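Effector protein B, substrate of the Dot/Icm secretion system (PDB 4JVS) probably acts as a GTPase-activating protein, its GAP domain stimulating GTP hydrolysis by a small GTPase of the host cell that Legionella infects. Local coordinates at residues 288-292 against 293-297. Residues are numbered along the deposited sequence; the frame is centred on the assembly and turned at random.
Sequences RQDDI and CEKRN
Lys295 reaches back from the first turn of helix 292-306 to Asp290 in the loop before it, closing a salt-bridge network with Arg288 where the helix starts in the C-terminal subdomain of the LepB-type GAP domain. Asp290 sits at the centre of an inverse gamma turn. A short carboxylate there can face both Arg288 and Lys295. Arg288 grips it side-on with two nitrogens: NE meets Asp290 OD1 at 3.2 Å, almost straight at 171°, and NH2 meets OD2 at 2.6 Å, both within a few degrees of the guanidinium plane. The flat acid is thereby probably held against rotation. Lysine fits its place because its long chain, extended beyond CG, passes the carbonyl of Asp290 and lets NZ hydrogen-bond to Asn255 OD1, its strongest polar partner, and to Phe251 O; the salt bridge from Lys295 NZ to Asp290 OD2 is long, at 3.5 Å. Ile292, the first residue of the helix, packs on Phe251 of helix 243-253 and completes this tight side. Arg296, bent at chi3 (-70°), has Ile292 O over one guanidinium face, toward the rim, and its NH2 rests 3.8 Å from Ile292 CG2. Lys295 N to Asp291 O, at 3.1 Å, links the loop's last residue to the helix, and Arg296 N to Ile292 O continues the i to i+4 pattern. Arg288 also packs on an aromatic side chain of the other protein's chain, and the Asp290 side chain lies about 12 Å from the bound GDP, consistent with the edge of a GTPase interface.

The other side is looser and exposed. Asp291 takes the N-cap position without a side-chain capping bond, and the Glu294 carboxylate, brought back by a bend at chi2 (85°), stacks on that of Asp291, planes nearly parallel. The helix N-terminus may ease the like-charge proximity of Asp291 OD2 and Glu294 OE2, 3.8 Å apart.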
loop_
_atom_site.group_PDB
_atom_site.type_symbol
_atom_site.label_atom_id
_atom_site.label_comp_id
_atom_site.label_asym_id
_atom_site.label_seq_id
_atom_site.Cartn_x
_atom_site.Cartn_y
_atom_site.Cartn_z
ATOM N N ARG A 288 -6.315 -2.682 12.603
ATOM C CA ARG A 288 -5.013 -3.301 12.492
ATOM C C ARG A 288 -5.085 -4.776 12.387
ATOM O O ARG A 288 -5.958 -5.380 12.897
ATOM C CB ARG A 288 -4.113 -2.869 13.632
ATOM C CG ARG A 288 -3.492 -1.543 13.405
ATOM C CD ARG A 288 -2.572 -1.185 14.471
ATOM N NE ARG A 288 -1.359 -1.936 14.460
ATOM C CZ ARG A 288 -0.206 -1.424 14.778
ATOM N NH1 ARG A 288 -0.127 -0.179 15.110
ATOM N NH2 ARG A 288 0.852 -2.163 14.773
ATOM N N GLN A 289 -4.173 -5.358 11.654
ATOM C CA GLN A 289 -4.304 -6.734 11.318
ATOM C C GLN A 289 -3.235 -7.568 11.882
ATOM O O GLN A 289 -3.224 -8.737 11.715
ATOM C CB GLN A 289 -4.317 -6.833 9.823
ATOM C CG GLN A 289 -5.424 -7.622 9.296
ATOM C CD GLN A 289 -6.663 -6.920 9.380
ATOM O OE1 GLN A 289 -6.728 -5.814 9.003
ATOM N NE2 GLN A 289 -7.670 -7.546 9.879
ATOM N N ASP A 290 -2.327 -6.947 12.585
ATOM C CA ASP A 290 -1.248 -7.687 13.162
ATOM C C ASP A 290 -1.690 -8.228 14.481
ATOM O O ASP A 290 -1.139 -7.916 15.499
ATOM C CB ASP A 290 -0.049 -6.776 13.354
ATOM C CG ASP A 290 -0.428 -5.376 13.692
ATOM O OD1 ASP A 290 -1.477 -4.936 13.299
ATOM O OD2 ASP A 290 0.334 -4.698 14.356
ATOM N N ASP A 291 -2.707 -9.055 14.463
ATOM C CA ASP A 291 -3.156 -9.701 15.674
ATOM C C ASP A 291 -3.370 -8.738 16.769
ATOM O O ASP A 291 -2.983 -8.977 17.862
ATOM C CB ASP A 291 -2.188 -10.731 16.116
ATOM C CG ASP A 291 -2.097 -11.817 15.165
ATOM O OD1 ASP A 291 -2.502 -11.602 14.029
ATOM O OD2 ASP A 291 -1.634 -12.886 15.538
ATOM N N ILE A 292 -4.087 -7.688 16.478
ATOM C CA ILE A 292 -4.251 -6.614 17.407
ATOM C C ILE A 292 -4.913 -7.027 18.707
ATOM O O ILE A 292 -4.551 -6.520 19.718
ATOM C CB ILE A 292 -4.928 -5.416 16.733
ATOM C CG1 ILE A 292 -4.273 -4.136 17.172
ATOM C CG2 ILE A 292 -6.397 -5.373 17.025
ATOM C CD1 ILE A 292 -2.792 -4.159 17.002
ATOM N N CYS A 293 -5.887 -7.916 18.709
ATOM C CA CYS A 293 -6.443 -8.312 19.986
ATOM C C CYS A 293 -5.393 -9.003 20.808
ATOM O O CYS A 293 -5.211 -8.695 21.939
ATOM C CB CYS A 293 -7.730 -9.161 19.842
ATOM S SG CYS A 293 -8.290 -10.178 21.233
ATOM N N GLU A 294 -4.660 -9.908 20.221
ATOM C CA GLU A 294 -3.712 -10.653 20.992
ATOM C C GLU A 294 -2.595 -9.801 21.558
ATOM O O GLU A 294 -2.176 -10.014 22.658
ATOM C CB GLU A 294 -3.177 -11.806 20.162
ATOM C CG GLU A 294 -4.233 -12.754 19.629
ATOM C CD GLU A 294 -4.884 -12.321 18.296
ATOM O OE1 GLU A 294 -5.288 -11.154 18.168
ATOM O OE2 GLU A 294 -4.986 -13.155 17.377
ATOM N N LYS A 295 -2.127 -8.832 20.791
ATOM C CA LYS A 295 -1.094 -7.887 21.216
ATOM C C LYS A 295 -1.575 -7.020 22.362
ATOM O O LYS A 295 -0.838 -6.778 23.315
ATOM C CB LYS A 295 -0.637 -7.000 20.058
ATOM C CG LYS A 295 0.159 -7.736 19.018
ATOM C CD LYS A 295 0.994 -6.791 18.173
ATOM C CE LYS A 295 1.710 -7.554 17.066
ATOM N NZ LYS A 295 2.554 -6.679 16.220
ATOM N N ARG A 296 -2.786 -6.551 22.287
ATOM C CA ARG A 296 -3.322 -5.803 23.384
ATOM C C ARG A 296 -3.309 -6.626 24.651
ATOM O O ARG A 296 -3.037 -6.122 25.716
ATOM C CB ARG A 296 -4.728 -5.373 23.035
ATOM C CG ARG A 296 -5.284 -4.292 23.869
ATOM C CD ARG A 296 -6.658 -3.967 23.444
ATOM N NE ARG A 296 -6.643 -3.312 22.151
ATOM C CZ ARG A 296 -7.242 -3.741 21.042
ATOM N NH1 ARG A 296 -7.948 -4.865 21.016
ATOM N NH2 ARG A 296 -7.131 -3.009 19.943
ATOM N N ASN A 297 -3.596 -7.907 24.520
ATOM C CA ASN A 297 -3.538 -8.823 25.657
ATOM C C ASN A 297 -2.143 -8.982 26.257
ATOM O O ASN A 297 -1.984 -8.910 27.474
ATOM C CB ASN A 297 -4.123 -10.189 25.293
ATOM C CG ASN A 297 -5.627 -10.144 25.124
ATOM O OD1 ASN A 297 -6.285 -9.256 25.666
ATOM N ND2 ASN A 297 -6.182 -11.095 24.370
#